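Local coordinates for protein tyrosine--tRNA ligase (Aeropyrum pernix, PDB 2CYA) that probably catalyses, as a class I aminoacyl-tRNA synthetase, the ATP-driven activation of tyrosine and its transfer to tRNA(Tyr), at residues Val4-Arg9 with Gly28-Gly33; Gly343-Leu346 with Ala350-Arg353; Lys263-Ala268 with Gly273-Glu278. All blocks are in the same frame, centred on the assembly; numbering follows the deposited sequence.

How the interactions relate
All three contacts are partly buried and stand well apart, the closest centres being about 30 Å from each other. Interaction 1 joins helices 5-14 and 23-32; most of it is near the surface, with Leu30 as its one buried touching residue. Interactions 2 and 3 lie toward opposite ends of helix 323-346, which supplies the first segment of interaction 2 at its C-terminal end and packs side chains against both segments of interaction 3. Interaction 2 packs the end of this helix against the start of helix 349-360 through apolar and carbonyl contacts. Interaction 3 adds an asparagine helix cap and one weak bond to sulfur, whereas interaction 1 lays a methyl over a guanidinium.

Interaction 1 of 3, residues Val4-Arg9 with Gly28-Gly33; sequences VDVEER and GLLASG
Leu29 O sits in the last turn of helix 23-32, the turn whose Leu30 and Ala31 meet Val6 and Arg9, and it is gripped by two donors of one residue. Ser32 OG reaches it at 2.7 Å, tilted 22° from the carbonyl plane, and Ser32 N comes to the same Leu29 O from the same face at 3.3 Å. A serine suits this place because its hydroxyl can fold back onto the ending helix, and Gly33 then takes the positive phi that carries the chain out of it.

Across the contact, the short axes of 5-9 and 28-32 approach to 9.3 Å at 126°. Val6 forks over the other helix: CG1 meets Leu30 CB at 3.8 Å, while CG2 touches Ala31 CA at 3.6 Å, an approach that alanine's small side chain permits. Arg9 leaves its helix with CG beside the backbone N and bends at chi3 (76°), which brings the guanidinium flat over a methyl: Leu30 CD2 lies 3.6 Å above the plane, over its centre. The group is also held by a hydrogen bond from NE to Ala65 O. Leu30 is buried, since Phe10, Ile13 and Ile36 touch it too.

With an alanine in place of Arg9, Leu30 CD2 would probably lose the flat lid over it and Ala65 O its side-chain donor. Arg9 thus packs with one flat face and donates with its NE. With NH1 3.6 Å from Leu30 O, near a helix C-terminus, its positive charge probably sits in a favourable field.

Interaction 2 of 3, residues Gly343-Leu346 with Ala350-Arg353; sequences GAVL and AMKR
Met351 crosses Val345 at about a right angle where helix 323-346 ends and helix 349-360 begins, and it can be followed atom by atom. Its CB sits 3.7 Å from Val345 O. With CG anti to the backbone N (chi1 -168°), the next carbon stays beside the same helix end, 3.8 Å from Val345 O, and also meets Val345 CG1 at 3.9 Å. The chain then bends at chi2 and again at chi3, so that SD is 4.3 Å from Val345 CG1 and CE turns away from the valine. The side chain also rests on Ile97 and Arg100 of helix 88-104. An unbranched, flexible methionine suits such a path, whereas the branched Val345 fills its buried place with two methyls, touching Val101 and Val251 as well. Val345 lies about 11 Å, side chain to side chain, from Trp52, an inferred ATP-binding residue.

On the more exposed side Lys352 runs past the last turn of the first helix, its CD 3.8 Å from Leu346 O. The chain is extended from CB to CE and bends only at chi4 (-71°), and NZ forms a salt bridge with Glu356 one turn on. Lysine fits because its methylenes can line the helix end while the ammonium stays outside. Asp348 OD1, in the short link between the helices, accepts a hydrogen bond from Met351 N.

The contact therefore joins the end of one helix to the start of the next by apolar touch on its buried side and by methylenes laid against terminal carbonyls; on the solvent side the lysine charge is paired with Glu356 within the second helix.

Interaction 3 of 3, residues Lys263-Ala268 with Gly273-Glu278; sequences KAYCPA and GNPVLE
Cys266 and Asn274 meet at the N-cap of helix 275-284, where an irregular loop lies against the start of the helix. Among the polar contacts, Asn274 OD1 accepts from Leu277 N at 3.2 Å, the donor coming from above the plane of the amide carbonyl, and, weakly, from Val276 N, the usual use of asparagine at a helix start. ND2 of the same amide gives a weak bond to Cys266 SG at 3.6 Å, and has a stronger one to Gln270 O. CG anti to the backbone N (chi1 -173°) sets this amide between the helix amides and the sulfur.

The apolar contacts centre on Val276 CG2, which touches Ala264 CB and Cys266 CB, each at 3.8 Å. Small side chains suit this approach, and Leu326 of helix 323-346 lies against the valine as well.

Pro275, which needs no N-H partner in the first turn, sets a ring methylene against a backbone carbonyl, its CD 3.3 Å from Tyr265 O.

The aromatic contact is made at the ring edge. Pro267 CG, from the tyrosine's own segment, stands over one face of the Tyr265 ring, while Gly273 O lies in the ring plane, 3.9 Å from Tyr265 CD2.

Interaction 1 of 3, residues Val4-Arg9 with Gly28-Gly33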
ATOM      1  N   VAL A   4      29.489 -32.887  -9.561  1.00 75.05           N
ATOM      2  CA  VAL A   4      28.053 -32.771  -9.190  1.00 74.36           C
ATOM      3  C   VAL A   4      27.857 -32.501  -7.697  1.00 74.18           C
ATOM      4  O   VAL A   4      27.208 -33.285  -6.992  1.00 74.36           O
ATOM      5  CB  VAL A   4      27.269 -34.050  -9.581  1.00 74.76           C
ATOM      6  CG1 VAL A   4      27.171 -34.158 -11.092  1.00 74.67           C
ATOM      7  CG2 VAL A   4      27.966 -35.288  -9.019  1.00 74.96           C
ATOM      8  N   ASP A   5      28.432 -31.397  -7.217  1.00 73.13           N
ATOM      9  CA  ASP A   5      28.285 -31.006  -5.813  1.00 70.95           C
ATOM     10  C   ASP A   5      26.897 -30.379  -5.770  1.00 67.97           C
ATOM     11  O   ASP A   5      26.217 -30.344  -4.736  1.00 66.73           O
ATOM     12  CB  ASP A   5      29.342 -29.969  -5.427  1.00 73.75           C
ATOM     13  CG  ASP A   5      29.336 -29.660  -3.941  1.00 76.44           C
ATOM     14  OD1 ASP A   5      28.368 -29.029  -3.461  1.00 77.72           O
ATOM     15  OD2 ASP A   5      30.300 -30.057  -3.250  1.00 78.64           O
ATOM     16  N   VAL A   6      26.496 -29.899  -6.942  1.00 63.27           N
ATOM     17  CA  VAL A   6      25.201 -29.289  -7.148  1.00 58.74           C
ATOM     18  C   VAL A   6      24.113 -30.350  -6.953  1.00 56.99           C
ATOM     19  O   VAL A   6      23.030 -30.060  -6.433  1.00 53.54           O
ATOM     20  CB  VAL A   6      25.113 -28.718  -8.582  1.00 57.51           C
ATOM     21  CG1 VAL A   6      23.674 -28.394  -8.940  1.00 55.52           C
ATOM     22  CG2 VAL A   6      25.997 -27.480  -8.696  1.00 57.35           C
ATOM     23  N   GLU A   7      24.419 -31.581  -7.359  1.00 54.01           N
ATOM     24  CA  GLU A   7      23.458 -32.666  -7.253  1.00 52.62           C
ATOM     25  C   GLU A   7      23.000 -32.992  -5.829  1.00 50.18           C
ATOM     26  O   GLU A   7      21.818 -33.188  -5.601  1.00 48.19           O
ATOM     27  CB  GLU A   7      24.005 -33.919  -7.923  1.00 55.25           C
ATOM     28  CG  GLU A   7      22.906 -34.822  -8.447  1.00 59.33           C
ATOM     29  CD  GLU A   7      21.829 -34.037  -9.195  1.00 62.16           C
ATOM     30  OE1 GLU A   7      22.182 -33.178 -10.037  1.00 63.75           O
ATOM     31  OE2 GLU A   7      20.627 -34.282  -8.944  1.00 63.96           O
ATOM     32  N   GLU A   8      23.918 -33.041  -4.872  1.00 49.34           N
ATOM     33  CA  GLU A   8      23.523 -33.340  -3.502  1.00 49.07           C
ATOM     34  C   GLU A   8      22.749 -32.185  -2.885  1.00 46.96           C
ATOM     35  O   GLU A   8      21.731 -32.404  -2.229  1.00 45.86           O
ATOM     36  CB  GLU A   8      24.738 -33.667  -2.627  1.00 50.86           C
ATOM     37  CG  GLU A   8      25.407 -34.990  -2.970  1.00 56.50           C
ATOM     38  CD  GLU A   8      26.414 -35.430  -1.921  1.00 58.53           C
ATOM     39  OE1 GLU A   8      25.988 -35.800  -0.805  1.00 61.00           O
ATOM     40  OE2 GLU A   8      27.629 -35.396  -2.210  1.00 60.01           O
ATOM     41  N   ARG A   9      23.238 -30.961  -3.082  1.00 44.98           N
ATOM     42  CA  ARG A   9      22.559 -29.784  -2.544  1.00 43.55           C
ATOM     43  C   ARG A   9      21.167 -29.738  -3.126  1.00 42.11           C
ATOM     44  O   ARG A   9      20.192 -29.518  -2.406  1.00 42.91           O
ATOM     45  CB  ARG A   9      23.296 -28.500  -2.911  1.00 43.24           C
ATOM     46  CG  ARG A   9      24.647 -28.370  -2.276  1.00 45.23           C
ATOM     47  CD  ARG A   9      25.346 -27.139  -2.781  1.00 46.08           C
ATOM     48  NE  ARG A   9      24.825 -25.921  -2.169  1.00 47.56           N
ATOM     49  CZ  ARG A   9      25.189 -24.698  -2.541  1.00 47.37           C
ATOM     50  NH1 ARG A   9      26.064 -24.541  -3.529  1.00 47.68           N
ATOM     51  NH2 ARG A   9      24.705 -23.636  -1.911  1.00 48.24           N
ATOM     52  N   GLY A  28      21.228 -23.693 -11.691  1.00 31.79           N
ATOM     53  CA  GLY A  28      22.133 -22.660 -12.169  1.00 28.72           C
ATOM     54  C   GLY A  28      22.637 -21.847 -10.989  1.00 30.31           C
ATOM     55  O   GLY A  28      23.799 -21.436 -10.950  1.00 30.30           O
ATOM     56  N   LEU A  29      21.764 -21.605 -10.013  1.00 30.40           N
ATOM     57  CA  LEU A  29      22.159 -20.847  -8.821  1.00 32.13           C
ATOM     58  C   LEU A  29      23.163 -21.672  -8.015  1.00 32.12           C
ATOM     59  O   LEU A  29      24.206 -21.173  -7.561  1.00 30.93           O
ATOM     60  CB  LEU A  29      20.937 -20.534  -7.936  1.00 30.35           C
ATOM     61  CG  LEU A  29      20.037 -19.360  -8.329  1.00 34.05           C
ATOM     62  CD1 LEU A  29      18.806 -19.293  -7.395  1.00 34.84           C
ATOM     63  CD2 LEU A  29      20.859 -18.058  -8.244  1.00 31.84           C
ATOM     64  N   LEU A  30      22.843 -22.944  -7.826  1.00 32.17           N
ATOM     65  CA  LEU A  30      23.756 -23.802  -7.075  1.00 34.04           C
ATOM     66  C   LEU A  30      25.115 -23.882  -7.758  1.00 33.73           C
ATOM     67  O   LEU A  30      26.151 -23.830  -7.099  1.00 35.82           O
ATOM     68  CB  LEU A  30      23.163 -25.208  -6.920  1.00 32.97           C
ATOM     69  CG  LEU A  30      21.875 -25.255  -6.090  1.00 31.12           C
ATOM     70  CD1 LEU A  30      21.237 -26.623  -6.198  1.00 30.62           C
ATOM     71  CD2 LEU A  30      22.211 -24.905  -4.636  1.00 28.27           C
ATOM     72  N   ALA A  31      25.111 -23.982  -9.078  1.00 34.68           N
ATOM     73  CA  ALA A  31      26.365 -24.095  -9.827  1.00 38.66           C
ATOM     74  C   ALA A  31      27.260 -22.861  -9.825  1.00 40.25           C
ATOM     75  O   ALA A  31      28.473 -22.988 -10.018  1.00 42.22           O
ATOM     76  CB  ALA A  31      26.080 -24.513 -11.277  1.00 34.51           C
ATOM     77  N   SER A  32      26.684 -21.678  -9.607  1.00 40.27           N
ATOM     78  CA  SER A  32      27.462 -20.436  -9.624  1.00 40.08           C
ATOM     79  C   SER A  32      28.445 -20.302  -8.461  1.00 42.06           C
ATOM     80  O   SER A  32      29.423 -19.562  -8.544  1.00 43.09           O
ATOM     81  CB  SER A  32      26.521 -19.220  -9.647  1.00 40.26           C
ATOM     82  OG  SER A  32      25.737 -19.133  -8.473  1.00 39.69           O
ATOM     83  N   GLY A  33      28.187 -21.020  -7.375  1.00 42.41           N
ATOM     84  CA  GLY A  33      29.064 -20.944  -6.226  1.00 42.48           C
ATOM     85  C   GLY A  33      28.800 -19.713  -5.377  1.00 42.76           C
ATOM     86  O   GLY A  33      29.227 -19.648  -4.224  1.00 43.13           O
TER

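Interaction 2 of 3, residues Gly343-Leu346 with Ala350-Arg353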
ATOM      1  N   GLY A 343       7.058 -30.314  25.181  1.00 28.89           N
ATOM      2  CA  GLY A 343       7.811 -30.046  26.394  1.00 29.75           C
ATOM      3  C   GLY A 343       8.535 -28.708  26.395  1.00 30.46           C
ATOM      4  O   GLY A 343       8.474 -27.964  27.379  1.00 30.26           O
ATOM      5  N   ALA A 344       9.220 -28.396  25.298  1.00 30.79           N
ATOM      6  CA  ALA A 344       9.947 -27.133  25.183  1.00 30.55           C
ATOM      7  C   ALA A 344       9.013 -25.937  25.286  1.00 31.24           C
ATOM      8  O   ALA A 344       9.398 -24.879  25.773  1.00 33.58           O
ATOM      9  CB  ALA A 344      10.704 -27.081  23.858  1.00 30.24           C
ATOM     10  N   VAL A 345       7.785 -26.094  24.819  1.00 31.01           N
ATOM     11  CA  VAL A 345       6.819 -25.009  24.876  1.00 30.42           C
ATOM     12  C   VAL A 345       6.145 -24.901  26.243  1.00 33.71           C
ATOM     13  O   VAL A 345       6.173 -23.842  26.871  1.00 36.05           O
ATOM     14  CB  VAL A 345       5.718 -25.195  23.823  1.00 30.01           C
ATOM     15  CG1 VAL A 345       4.648 -24.102  23.976  1.00 26.71           C
ATOM     16  CG2 VAL A 345       6.338 -25.167  22.430  1.00 27.62           C
ATOM     17  N   LEU A 346       5.544 -25.991  26.709  1.00 32.58           N
ATOM     18  CA  LEU A 346       4.842 -25.963  27.984  1.00 34.23           C
ATOM     19  C   LEU A 346       5.773 -25.848  29.179  1.00 35.58           C
ATOM     20  O   LEU A 346       5.377 -25.328  30.213  1.00 35.89           O
ATOM     21  CB  LEU A 346       3.951 -27.205  28.141  1.00 32.71           C
ATOM     22  CG  LEU A 346       2.867 -27.411  27.075  1.00 34.06           C
ATOM     23  CD1 LEU A 346       2.017 -28.616  27.444  1.00 32.51           C
ATOM     24  CD2 LEU A 346       1.976 -26.168  26.974  1.00 31.73           C
ATOM     25  N   ALA A 350       6.770 -18.502  30.752  1.00 48.13           N
ATOM     26  CA  ALA A 350       6.369 -17.332  29.980  1.00 49.04           C
ATOM     27  C   ALA A 350       5.614 -17.826  28.757  1.00 49.37           C
ATOM     28  O   ALA A 350       4.468 -17.436  28.503  1.00 50.04           O
ATOM     29  CB  ALA A 350       7.604 -16.537  29.548  1.00 49.83           C
ATOM     30  N   MET A 351       6.269 -18.709  28.013  1.00 47.36           N
ATOM     31  CA  MET A 351       5.679 -19.271  26.813  1.00 44.38           C
ATOM     32  C   MET A 351       4.344 -19.933  27.093  1.00 42.15           C
ATOM     33  O   MET A 351       3.407 -19.815  26.296  1.00 41.46           O
ATOM     34  CB  MET A 351       6.626 -20.278  26.185  1.00 44.25           C
ATOM     35  CG  MET A 351       6.195 -20.657  24.803  1.00 45.40           C
ATOM     36  SD  MET A 351       7.614 -20.978  23.827  1.00 49.17           S
ATOM     37  CE  MET A 351       8.268 -19.326  23.601  1.00 39.85           C
ATOM     38  N   LYS A 352       4.247 -20.635  28.216  1.00 40.37           N
ATOM     39  CA  LYS A 352       2.984 -21.278  28.551  1.00 41.44           C
ATOM     40  C   LYS A 352       1.942 -20.173  28.708  1.00 41.79           C
ATOM     41  O   LYS A 352       0.781 -20.335  28.324  1.00 38.88           O
ATOM     42  CB  LYS A 352       3.107 -22.082  29.852  1.00 41.08           C
ATOM     43  CG  LYS A 352       1.822 -22.808  30.238  1.00 43.54           C
ATOM     44  CD  LYS A 352       2.053 -23.819  31.368  1.00 46.91           C
ATOM     45  CE  LYS A 352       0.803 -24.669  31.647  1.00 45.96           C
ATOM     46  NZ  LYS A 352      -0.290 -23.881  32.295  1.00 51.34           N
ATOM     47  N   ARG A 353       2.382 -19.051  29.275  1.00 44.01           N
ATOM     48  CA  ARG A 353       1.523 -17.889  29.489  1.00 48.07           C
ATOM     49  C   ARG A 353       1.051 -17.329  28.158  1.00 47.08           C
ATOM     50  O   ARG A 353      -0.123 -17.013  27.986  1.00 48.81           O
ATOM     51  CB  ARG A 353       2.279 -16.796  30.253  1.00 51.67           C
ATOM     52  CG  ARG A 353       2.110 -16.852  31.764  1.00 54.18           C
ATOM     53  CD  ARG A 353       2.744 -15.631  32.423  1.00 57.51           C
ATOM     54  NE  ARG A 353       4.190 -15.758  32.586  1.00 59.50           N
ATOM     55  CZ  ARG A 353       5.072 -14.861  32.154  1.00 61.72           C
ATOM     56  NH1 ARG A 353       4.655 -13.766  31.521  1.00 61.82           N
ATOM     57  NH2 ARG A 353       6.372 -15.049  32.370  1.00 62.16           N
TER

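Interaction 3 of 3, residues Lys263-Ala268 with Gly273-Glu278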
ATOM      1  N   LYS A 263     -10.060 -40.818  14.647  1.00 45.24           N
ATOM      2  CA  LYS A 263     -11.230 -40.321  13.926  1.00 47.50           C
ATOM      3  C   LYS A 263     -10.921 -39.762  12.530  1.00 48.21           C
ATOM      4  O   LYS A 263     -11.830 -39.371  11.798  1.00 48.72           O
ATOM      5  CB  LYS A 263     -11.896 -39.211  14.741  1.00 48.62           C
ATOM      6  CG  LYS A 263     -12.476 -39.648  16.081  1.00 52.49           C
ATOM      7  CD  LYS A 263     -13.088 -38.447  16.790  1.00 55.86           C
ATOM      8  CE  LYS A 263     -13.919 -38.865  18.000  1.00 59.08           C
ATOM      9  NZ  LYS A 263     -14.513 -37.684  18.706  1.00 60.39           N
ATOM     10  N   ALA A 264      -9.645 -39.715  12.162  1.00 48.22           N
ATOM     11  CA  ALA A 264      -9.233 -39.146  10.876  1.00 48.29           C
ATOM     12  C   ALA A 264      -9.699 -39.847   9.598  1.00 48.18           C
ATOM     13  O   ALA A 264      -9.786 -41.070   9.534  1.00 46.84           O
ATOM     14  CB  ALA A 264      -7.710 -39.008  10.843  1.00 47.15           C
ATOM     15  N   TYR A 265      -9.973 -39.049   8.571  1.00 48.63           N
ATOM     16  CA  TYR A 265     -10.379 -39.576   7.274  1.00 49.96           C
ATOM     17  C   TYR A 265      -9.206 -40.410   6.769  1.00 49.95           C
ATOM     18  O   TYR A 265      -8.085 -39.917   6.702  1.00 49.34           O
ATOM     19  CB  TYR A 265     -10.652 -38.423   6.313  1.00 51.65           C
ATOM     20  CG  TYR A 265     -11.080 -38.837   4.924  1.00 55.75           C
ATOM     21  CD1 TYR A 265     -12.241 -39.593   4.723  1.00 57.79           C
ATOM     22  CD2 TYR A 265     -10.354 -38.432   3.804  1.00 56.24           C
ATOM     23  CE1 TYR A 265     -12.667 -39.926   3.439  1.00 59.04           C
ATOM     24  CE2 TYR A 265     -10.769 -38.757   2.521  1.00 57.87           C
ATOM     25  CZ  TYR A 265     -11.925 -39.501   2.343  1.00 59.33           C
ATOM     26  OH  TYR A 265     -12.330 -39.823   1.071  1.00 60.64           O
ATOM     27  N   CYS A 266      -9.459 -41.670   6.422  1.00 50.44           N
ATOM     28  CA  CYS A 266      -8.397 -42.557   5.954  1.00 51.09           C
ATOM     29  C   CYS A 266      -8.953 -43.703   5.087  1.00 53.24           C
ATOM     30  O   CYS A 266      -8.962 -44.866   5.496  1.00 51.77           O
ATOM     31  CB  CYS A 266      -7.646 -43.112   7.171  1.00 48.27           C
ATOM     32  SG  CYS A 266      -6.190 -44.098   6.789  1.00 45.19           S
ATOM     33  N   PRO A 267      -9.408 -43.381   3.862  1.00 56.22           N
ATOM     34  CA  PRO A 267      -9.973 -44.346   2.909  1.00 57.90           C
ATOM     35  C   PRO A 267      -9.053 -45.526   2.643  1.00 58.86           C
ATOM     36  O   PRO A 267      -7.873 -45.344   2.356  1.00 59.88           O
ATOM     37  CB  PRO A 267     -10.177 -43.511   1.651  1.00 58.54           C
ATOM     38  CG  PRO A 267     -10.381 -42.143   2.179  1.00 59.52           C
ATOM     39  CD  PRO A 267      -9.323 -42.047   3.245  1.00 57.13           C
ATOM     40  N   ALA A 268      -9.597 -46.733   2.721  1.00 59.86           N
ATOM     41  CA  ALA A 268      -8.807 -47.934   2.481  1.00 60.97           C
ATOM     42  C   ALA A 268      -8.157 -47.888   1.102  1.00 61.28           C
ATOM     43  O   ALA A 268      -8.764 -47.421   0.142  1.00 61.60           O
ATOM     44  CB  ALA A 268      -9.692 -49.166   2.598  1.00 61.31           C
ATOM     45  N   GLY A 273      -5.657 -37.423  -1.001  1.00 57.83           N
ATOM     46  CA  GLY A 273      -6.533 -36.817  -0.011  1.00 54.22           C
ATOM     47  C   GLY A 273      -6.471 -37.428   1.382  1.00 52.20           C
ATOM     48  O   GLY A 273      -7.111 -36.928   2.308  1.00 51.17           O
ATOM     49  N   ASN A 274      -5.708 -38.506   1.529  1.00 48.84           N
ATOM     50  CA  ASN A 274      -5.559 -39.198   2.804  1.00 46.70           C
ATOM     51  C   ASN A 274      -4.536 -38.461   3.691  1.00 45.01           C
ATOM     52  O   ASN A 274      -3.327 -38.558   3.467  1.00 44.55           O
ATOM     53  CB  ASN A 274      -5.091 -40.632   2.542  1.00 46.27           C
ATOM     54  CG  ASN A 274      -5.064 -41.479   3.797  1.00 47.27           C
ATOM     55  OD1 ASN A 274      -4.961 -40.956   4.909  1.00 45.91           O
ATOM     56  ND2 ASN A 274      -5.143 -42.802   3.625  1.00 46.50           N
ATOM     57  N   PRO A 275      -5.013 -37.727   4.713  1.00 42.44           N
ATOM     58  CA  PRO A 275      -4.166 -36.963   5.645  1.00 41.81           C
ATOM     59  C   PRO A 275      -3.262 -37.845   6.510  1.00 40.03           C
ATOM     60  O   PRO A 275      -2.147 -37.453   6.863  1.00 39.38           O
ATOM     61  CB  PRO A 275      -5.173 -36.196   6.506  1.00 42.29           C
ATOM     62  CG  PRO A 275      -6.467 -36.258   5.717  1.00 44.87           C
ATOM     63  CD  PRO A 275      -6.428 -37.625   5.098  1.00 43.37           C
ATOM     64  N   VAL A 276      -3.752 -39.033   6.851  1.00 37.67           N
ATOM     65  CA  VAL A 276      -2.992 -39.958   7.670  1.00 37.16           C
ATOM     66  C   VAL A 276      -1.735 -40.377   6.931  1.00 37.07           C
ATOM     67  O   VAL A 276      -0.653 -40.459   7.517  1.00 35.80           O
ATOM     68  CB  VAL A 276      -3.830 -41.204   8.034  1.00 37.77           C
ATOM     69  CG1 VAL A 276      -3.027 -42.120   8.950  1.00 34.32           C
ATOM     70  CG2 VAL A 276      -5.125 -40.763   8.723  1.00 35.94           C
ATOM     71  N   LEU A 277      -1.876 -40.635   5.639  1.00 37.14           N
ATOM     72  CA  LEU A 277      -0.724 -41.013   4.833  1.00 38.47           C
ATOM     73  C   LEU A 277       0.200 -39.799   4.627  1.00 36.20           C
ATOM     74  O   LEU A 277       1.418 -39.934   4.666  1.00 37.08           O
ATOM     75  CB  LEU A 277      -1.180 -41.583   3.480  1.00 40.23           C
ATOM     76  CG  LEU A 277      -1.568 -43.063   3.487  1.00 42.75           C
ATOM     77  CD1 LEU A 277      -1.877 -43.536   2.068  1.00 44.38           C
ATOM     78  CD2 LEU A 277      -0.403 -43.877   4.048  1.00 45.30           C
ATOM     79  N   GLU A 278      -0.380 -38.622   4.419  1.00 33.79           N
ATOM     80  CA  GLU A 278       0.412 -37.407   4.237  1.00 34.96           C
ATOM     81  C   GLU A 278       1.272 -37.174   5.474  1.00 33.61           C
ATOM     82  O   GLU A 278       2.440 -36.824   5.363  1.00 33.78           O
ATOM     83  CB  GLU A 278      -0.491 -36.188   4.030  1.00 36.58           C
ATOM     84  CG  GLU A 278      -1.368 -36.269   2.793  1.00 39.89           C
ATOM     85  CD  GLU A 278      -2.273 -35.060   2.637  1.00 40.63           C
ATOM     86  OE1 GLU A 278      -2.738 -34.506   3.659  1.00 40.52           O
ATOM     87  OE2 GLU A 278      -2.531 -34.670   1.484  1.00 44.50           O
TER